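Local coordinates for protein orotidine-5-phosphate decarboxylase/orotate phosphoribosyltransferase, putative (Ompdcase-oprtase, putative) (Leishmania infantum, PDB 3QW3) that probably catalyses the decarboxylation of orotidine 5'-phosphate to UMP, as the decarboxylase part of a longer bifunctional UMP synthase, at residues 165-169 against 170-174; 178-181 against 182-185. All blocks are in the same frame, centred on the assembly; numbering follows the deposited sequence.

Contact 1 of 2, residues 165-169 against 170-174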
# COMPACT_ATOMS: atom_id res chain seq x y z
N PRO A 165 20.04 5.24 -6.86
CA PRO A 165 19.76 6.33 -5.92
C PRO A 165 19.07 5.93 -4.61
O PRO A 165 19.37 6.51 -3.57
CB PRO A 165 18.87 7.30 -6.72
CG PRO A 165 18.55 6.61 -7.99
CD PRO A 165 19.56 5.56 -8.22
N TRP A 166 18.17 4.95 -4.66
CA TRP A 166 17.41 4.57 -3.46
C TRP A 166 18.22 3.88 -2.36
O TRP A 166 17.89 3.98 -1.18
CB TRP A 166 16.18 3.72 -3.83
CG TRP A 166 15.12 4.44 -4.64
CD1 TRP A 166 15.04 5.79 -4.87
CD2 TRP A 166 13.98 3.86 -5.28
NE1 TRP A 166 13.93 6.07 -5.63
CE2 TRP A 166 13.26 4.90 -5.89
CE3 TRP A 166 13.50 2.54 -5.40
CZ2 TRP A 166 12.08 4.68 -6.62
CZ3 TRP A 166 12.33 2.32 -6.12
CH2 TRP A 166 11.64 3.39 -6.72
N ASN A 167 19.30 3.19 -2.74
CA ASN A 167 19.99 2.28 -1.83
C ASN A 167 21.11 2.91 -0.99
O ASN A 167 22.13 2.28 -0.72
CB ASN A 167 20.50 1.05 -2.59
CG ASN A 167 20.78 -0.13 -1.68
OD1 ASN A 167 20.11 -0.31 -0.66
ND2 ASN A 167 21.77 -0.95 -2.05
N VAL A 168 20.88 4.15 -0.56
CA VAL A 168 21.85 4.89 0.25
C VAL A 168 22.20 4.14 1.54
O VAL A 168 23.35 4.15 1.98
CB VAL A 168 21.36 6.33 0.54
CG1 VAL A 168 22.34 7.08 1.44
CG2 VAL A 168 21.17 7.09 -0.76
N ASN A 169 21.21 3.49 2.15
CA ASN A 169 21.44 2.77 3.40
C ASN A 169 21.74 1.27 3.24
O ASN A 169 21.86 0.56 4.24
CB ASN A 169 20.28 3.00 4.38
CG ASN A 169 20.40 4.33 5.10
OD1 ASN A 169 21.50 4.88 5.24
ND2 ASN A 169 19.27 4.85 5.58
N GLY A 170 21.85 0.81 2.00
CA GLY A 170 22.19 -0.59 1.72
C GLY A 170 21.13 -1.55 2.22
O GLY A 170 21.43 -2.71 2.53
N ASN A 171 19.90 -1.07 2.31
CA ASN A 171 18.80 -1.84 2.89
C ASN A 171 17.60 -2.01 1.98
O ASN A 171 16.51 -2.39 2.43
CB ASN A 171 18.37 -1.24 4.25
CG ASN A 171 17.84 0.20 4.14
OD1 ASN A 171 17.33 0.74 5.12
ND2 ASN A 171 17.96 0.81 2.97
N VAL A 172 17.80 -1.74 0.69
CA VAL A 172 16.74 -1.88 -0.31
C VAL A 172 16.81 -3.25 -0.99
O VAL A 172 17.90 -3.71 -1.37
CB VAL A 172 16.80 -0.75 -1.37
CG1 VAL A 172 15.64 -0.85 -2.37
CG2 VAL A 172 16.78 0.59 -0.67
N GLY A 173 15.65 -3.88 -1.13
CA GLY A 173 15.49 -5.11 -1.89
C GLY A 173 14.35 -4.92 -2.87
O GLY A 173 13.71 -3.87 -2.89
N LEU A 174 14.11 -5.93 -3.69
CA LEU A 174 13.05 -5.88 -4.69
C LEU A 174 12.15 -7.09 -4.60
O LEU A 174 12.62 -8.19 -4.31
CB LEU A 174 13.64 -5.81 -6.09
CG LEU A 174 14.41 -4.54 -6.46
CD1 LEU A 174 15.14 -4.75 -7.77
CD2 LEU A 174 13.46 -3.37 -6.56

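Contact 2 of 2, residues 178-181 against 182-185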
# COMPACT_ATOMS: atom_id res chain seq x y z
N ALA A 178 8.51 -15.29 -9.54
CA ALA A 178 9.24 -16.44 -10.08
C ALA A 178 8.70 -16.93 -11.44
O ALA A 178 9.40 -17.65 -12.15
CB ALA A 178 9.24 -17.59 -9.07
N THR A 179 7.48 -16.51 -11.78
CA THR A 179 6.76 -17.06 -12.95
C THR A 179 7.35 -16.67 -14.31
O THR A 179 7.11 -17.36 -15.31
CB THR A 179 5.25 -16.71 -12.89
OG1 THR A 179 4.74 -16.96 -11.58
CG2 THR A 179 4.44 -17.54 -13.89
N ASP A 180 8.12 -15.58 -14.35
CA ASP A 180 8.88 -15.25 -15.56
C ASP A 180 10.37 -15.06 -15.29
O ASP A 180 10.79 -14.01 -14.79
CB ASP A 180 8.30 -14.04 -16.30
CG ASP A 180 8.99 -13.80 -17.64
OD1 ASP A 180 9.41 -14.78 -18.30
OD2 ASP A 180 9.11 -12.62 -18.04
N PRO A 181 11.19 -16.07 -15.64
CA PRO A 181 12.63 -16.02 -15.43
C PRO A 181 13.33 -15.03 -16.35
O PRO A 181 14.40 -14.54 -16.01
CB PRO A 181 13.08 -17.45 -15.74
CG PRO A 181 12.05 -17.98 -16.68
CD PRO A 181 10.76 -17.35 -16.25
N VAL A 182 12.75 -14.75 -17.52
CA VAL A 182 13.32 -13.76 -18.43
C VAL A 182 13.27 -12.36 -17.80
O VAL A 182 14.25 -11.62 -17.86
CB VAL A 182 12.64 -13.78 -19.84
CG1 VAL A 182 13.16 -12.65 -20.72
CG2 VAL A 182 12.88 -15.13 -20.53
N ALA A 183 12.14 -12.03 -17.18
CA ALA A 183 12.00 -10.76 -16.46
C ALA A 183 12.90 -10.73 -15.23
O ALA A 183 13.55 -9.73 -14.95
CB ALA A 183 10.55 -10.52 -16.07
N LEU A 184 12.96 -11.85 -14.51
CA LEU A 184 13.81 -11.97 -13.34
C LEU A 184 15.28 -11.70 -13.71
O LEU A 184 15.99 -11.01 -12.98
CB LEU A 184 13.66 -13.37 -12.73
CG LEU A 184 13.39 -13.54 -11.23
CD1 LEU A 184 13.35 -15.03 -10.89
CD2 LEU A 184 14.43 -12.85 -10.38
N ALA A 185 15.73 -12.24 -14.85
CA ALA A 185 17.10 -12.01 -15.32
C ALA A 185 17.34 -10.55 -15.71
O ALA A 185 18.42 -10.02 -15.48
CB ALA A 185 17.42 -12.93 -16.49

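Contact 1 of 2, residues 165-169 against 170-174
Gly-170 N reaches back to Asn-167 O at 3.1 Å, closing a type I beta turn, Asn-167 to Gly-170, in the alpha-beta loop that leads from helix 154-163 into strand 172-176 of the TIM barrel. The N-H lies well above the carbonyl plane of Asn-167, 69° out of it, although the bond itself is fairly straight at 154°. Past Asn-169 the chain takes up a positive phi at Gly-170, a conformation that glycine adopts readily because it has no CB to meet the carbonyl before it. The backbone then runs into the strand, where Gly-173 bonds to Val-130 and Val-132 of strand 129-135, and Leu-174 to Trp-195 and Leu-197.

The side chain of Asn-167 ties the two arms of the turn together. Its CG stands anti to the backbone N (chi1 -160°), which carries the amide across the loop until OD1 accepts from Val-172 N at 3.0 Å. An asparagine suits this place: its short amide puts a carbonyl where the first residue of the strand needs an acceptor, while CG passes 3.7 Å from Gly-170 CA. Val-172 turns its branched side chain toward the preceding loop, with CG2 packed 3.6 Å from Trp-166 O, and it also touches Ala-162 and Met-123.

The ring of Trp-166 packs on Leu-119 and Val-132, and its NE1 is hydrogen-bonded to Asp-143 OD2 of the second subunit; the loop thus takes part in the dimer interface. Asn-169 ND2 is hydrogen-bonded to Met-123 O, at the last residue of helix 116-123, which anchors the turn there. Beside the bond from Val-172 N, the methine CB of Val-172 lies 3.4 Å from Asn-167 OD1.

Contact 2 of 2, residues 178-181 against 182-185
Val-182, in the first turn of helix 181-190, meets the carboxylate of Asp-180, the N-cap residue, in the loop that follows strand 172-176. Its N-H makes a weak bond, 3.4 Å long, to Asp-180 OD1, and its CB lies 3.7 Å from the same oxygen. The carboxylate folds over the start of the helix because CG of Asp-180 is anti to the backbone N (chi1 -173°). Pro-181, between them, suits the first helical position: its ring restrains phi, and at this end of the helix its lack of an N-H costs no bond.

Ala-183 takes the other carboxylate oxygen, N to OD2 at 3.2 Å, again weakly. Its small methyl fits close against the cap, with CB 3.2 Å from Asp-180 OD2.

At Leu-184 the regular helical pattern begins, with N donating to Asp-180 O at 3.1 Å and an N-H...O angle of 159°. The leucine is buried, its side chain packing on Phe-196 of strand 196-198 and Ser-211 of helix 208-215. Ala-185 N continues the pattern to Pro-181 O at 2.9 Å, and its methyl is compact enough to lie against Ala-214.

The carboxylate therefore answers two amides of the opening turn, one with each oxygen, though both bonds are weak, and its negative charge at the positive end of the helix dipole should be favourable and would tend to keep Asp-180 ionised.

In the fold
The two contacts lie in series along one beta-alpha unit of the decarboxylase TIM barrel. Contact 1 delivers the chain into strand 172-176; contact 2 lies where it turns into helix 181-190 after the strand's C-terminal end. Their centres are about 21 Å apart, and apart from adjoining in the sequence they do not touch; the rest of the strand and the short loop after it connect them. Contact 1 is thus on the N-terminal side of the barrel strands and reaches the second subunit through Trp-166. Contact 2, packed within its own chain against strand 196-198 and helix 208-215, follows the C-terminal ends, the side where TIM-barrel enzymes carry their active sites.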